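Local coordinates for proline dehydrogenase (Bradyrhizobium japonicum USDA 110, PDB 3HAZ), which is a bifunctional flavoenzyme that probably oxidises proline to glutamate in two steps, with FAD serving the first and NAD+ the second, at residues Leu452-Val457 against Leu774-Ala779. Residues are numbered along the deposited sequence; the frame is centred on the assembly and turned at random.
Sequences LLAYLV and LPEQVA
Leu774 extends its side chain to Leu453 and Ala454 with CG anti to the backbone N (chi1 -175°). Its chi2 of 60° then points CD1 mainly at Leu453 and CD2 at Ala454. CD1 lies 3.4 Å from CB of Leu453, a close approach for two carbons. The same methyl is 3.7 Å from CD1 of Leu453, and the two leucine side chains pass alongside one another, pointing opposite ways. CD2 of Leu774 takes the other branch and meets CB of Ala454 at 4.2 Å. Leu774 also reaches the helix backbone: its CD1 is 3.9 Å from the backbone N of Ala454.

The contact joins the two catalytic parts of the chain. Helix 452-463 follows strand 440-448 of the TIM-type beta-alpha barrel in the proline dehydrogenase region. Helix 775-787 follows strand 765-769 in the aldehyde dehydrogenase region, and Leu774 holds the N-cap position just before it. An alanine in place of Leu774 would probably open a gap beside CB of Leu453 and strip CB of Ala454 of its apolar partner across the contact.

Glu776 adds a polar link from the first turn of helix 775-787. The chain bends at chi2 (91°) and brings OE2 to 3.8 Å from CB of Ala454. A water bridges the two segments here. It accepts a hydrogen bond from the backbone N of Ala454 at 2.8 Å and donates one to OE2 of Glu776 at 2.7 Å. Lying so near the start of its own helix, the carboxylate would probably be favoured in its charged form, and the Glu776 side chain also touches Arg202. Leu453 packs on Leu75 and Val79 of helix 71-85 as well, while Pro775 and Glu776 rest on Met813 of helix 804-819.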
# COMPACT_ATOMS: atom_id res chain seq x y z
N LEU A 452 34.10 3.25 -40.45
CA LEU A 452 34.20 3.80 -39.10
C LEU A 452 32.89 3.75 -38.30
O LEU A 452 32.88 3.29 -37.15
CB LEU A 452 34.70 5.24 -39.16
CG LEU A 452 34.73 5.94 -37.80
CD1 LEU A 452 35.62 5.18 -36.82
CD2 LEU A 452 35.18 7.38 -37.96
N LEU A 453 31.80 4.24 -38.88
CA LEU A 453 30.52 4.35 -38.16
C LEU A 453 30.08 3.05 -37.49
O LEU A 453 29.78 3.02 -36.30
CB LEU A 453 29.41 4.82 -39.10
CG LEU A 453 29.04 6.29 -39.25
CD1 LEU A 453 27.71 6.41 -40.02
CD2 LEU A 453 28.95 6.99 -37.91
N ALA A 454 30.05 1.97 -38.27
CA ALA A 454 29.66 0.66 -37.76
C ALA A 454 30.51 0.27 -36.55
O ALA A 454 30.01 -0.30 -35.58
CB ALA A 454 29.77 -0.39 -38.85
N TYR A 455 31.80 0.57 -36.62
CA TYR A 455 32.73 0.25 -35.55
C TYR A 455 32.56 1.17 -34.33
O TYR A 455 32.60 0.71 -33.19
CB TYR A 455 34.17 0.34 -36.06
CG TYR A 455 35.23 0.05 -35.02
CD1 TYR A 455 35.72 -1.24 -34.84
CD2 TYR A 455 35.76 1.07 -34.24
CE1 TYR A 455 36.70 -1.51 -33.89
CE2 TYR A 455 36.74 0.81 -33.29
CZ TYR A 455 37.21 -0.47 -33.12
OH TYR A 455 38.18 -0.73 -32.18
N LEU A 456 32.38 2.47 -34.57
CA LEU A 456 32.25 3.43 -33.48
C LEU A 456 31.08 3.10 -32.56
O LEU A 456 31.19 3.19 -31.34
CB LEU A 456 32.08 4.85 -34.03
CG LEU A 456 33.36 5.65 -34.20
CD1 LEU A 456 33.03 7.06 -34.65
CD2 LEU A 456 34.15 5.67 -32.89
N VAL A 457 29.96 2.72 -33.18
CA VAL A 457 28.74 2.36 -32.46
C VAL A 457 29.02 1.29 -31.41
O VAL A 457 28.76 1.47 -30.22
CB VAL A 457 27.67 1.82 -33.42
CG1 VAL A 457 26.50 1.22 -32.64
CG2 VAL A 457 27.20 2.91 -34.35
N LEU A 774 23.43 4.99 -41.25
CA LEU A 774 24.50 4.05 -41.60
C LEU A 774 24.15 3.30 -42.88
O LEU A 774 23.20 2.51 -42.90
CB LEU A 774 24.73 3.07 -40.45
CG LEU A 774 25.89 2.09 -40.60
CD1 LEU A 774 27.20 2.83 -40.75
CD2 LEU A 774 25.93 1.14 -39.41
N PRO A 775 24.91 3.52 -43.96
CA PRO A 775 24.56 2.89 -45.24
C PRO A 775 24.39 1.36 -45.17
O PRO A 775 23.51 0.83 -45.85
CB PRO A 775 25.73 3.29 -46.17
CG PRO A 775 26.23 4.57 -45.58
CD PRO A 775 26.09 4.40 -44.08
N GLU A 776 25.21 0.67 -44.39
CA GLU A 776 25.12 -0.79 -44.28
C GLU A 776 23.80 -1.25 -43.67
O GLU A 776 23.28 -2.32 -44.01
CB GLU A 776 26.26 -1.36 -43.43
CG GLU A 776 27.66 -1.04 -43.90
CD GLU A 776 28.20 0.23 -43.28
OE1 GLU A 776 27.60 1.30 -43.49
OE2 GLU A 776 29.25 0.15 -42.60
N GLN A 777 23.27 -0.48 -42.73
CA GLN A 777 22.02 -0.84 -42.09
C GLN A 777 20.85 -0.47 -42.98
O GLN A 777 19.86 -1.20 -43.07
CB GLN A 777 21.88 -0.18 -40.71
CG GLN A 777 22.89 -0.67 -39.69
CD GLN A 777 22.81 -2.17 -39.43
OE1 GLN A 777 23.79 -2.80 -39.02
NE2 GLN A 777 21.64 -2.75 -39.68
N VAL A 778 20.96 0.67 -43.66
CA VAL A 778 19.97 1.04 -44.67
C VAL A 778 19.86 -0.06 -45.70
O VAL A 778 18.76 -0.48 -46.07
CB VAL A 778 20.31 2.36 -45.37
CG1 VAL A 778 19.38 2.59 -46.57
CG2 VAL A 778 20.21 3.52 -44.39
N ALA A 779 21.00 -0.56 -46.16
CA ALA A 779 20.99 -1.56 -47.22
C ALA A 779 20.33 -2.85 -46.73
O ALA A 779 19.52 -3.43 -47.43
CB ALA A 779 22.40 -1.82 -47.76
O HOH W 1 30.60 1.95 -41.02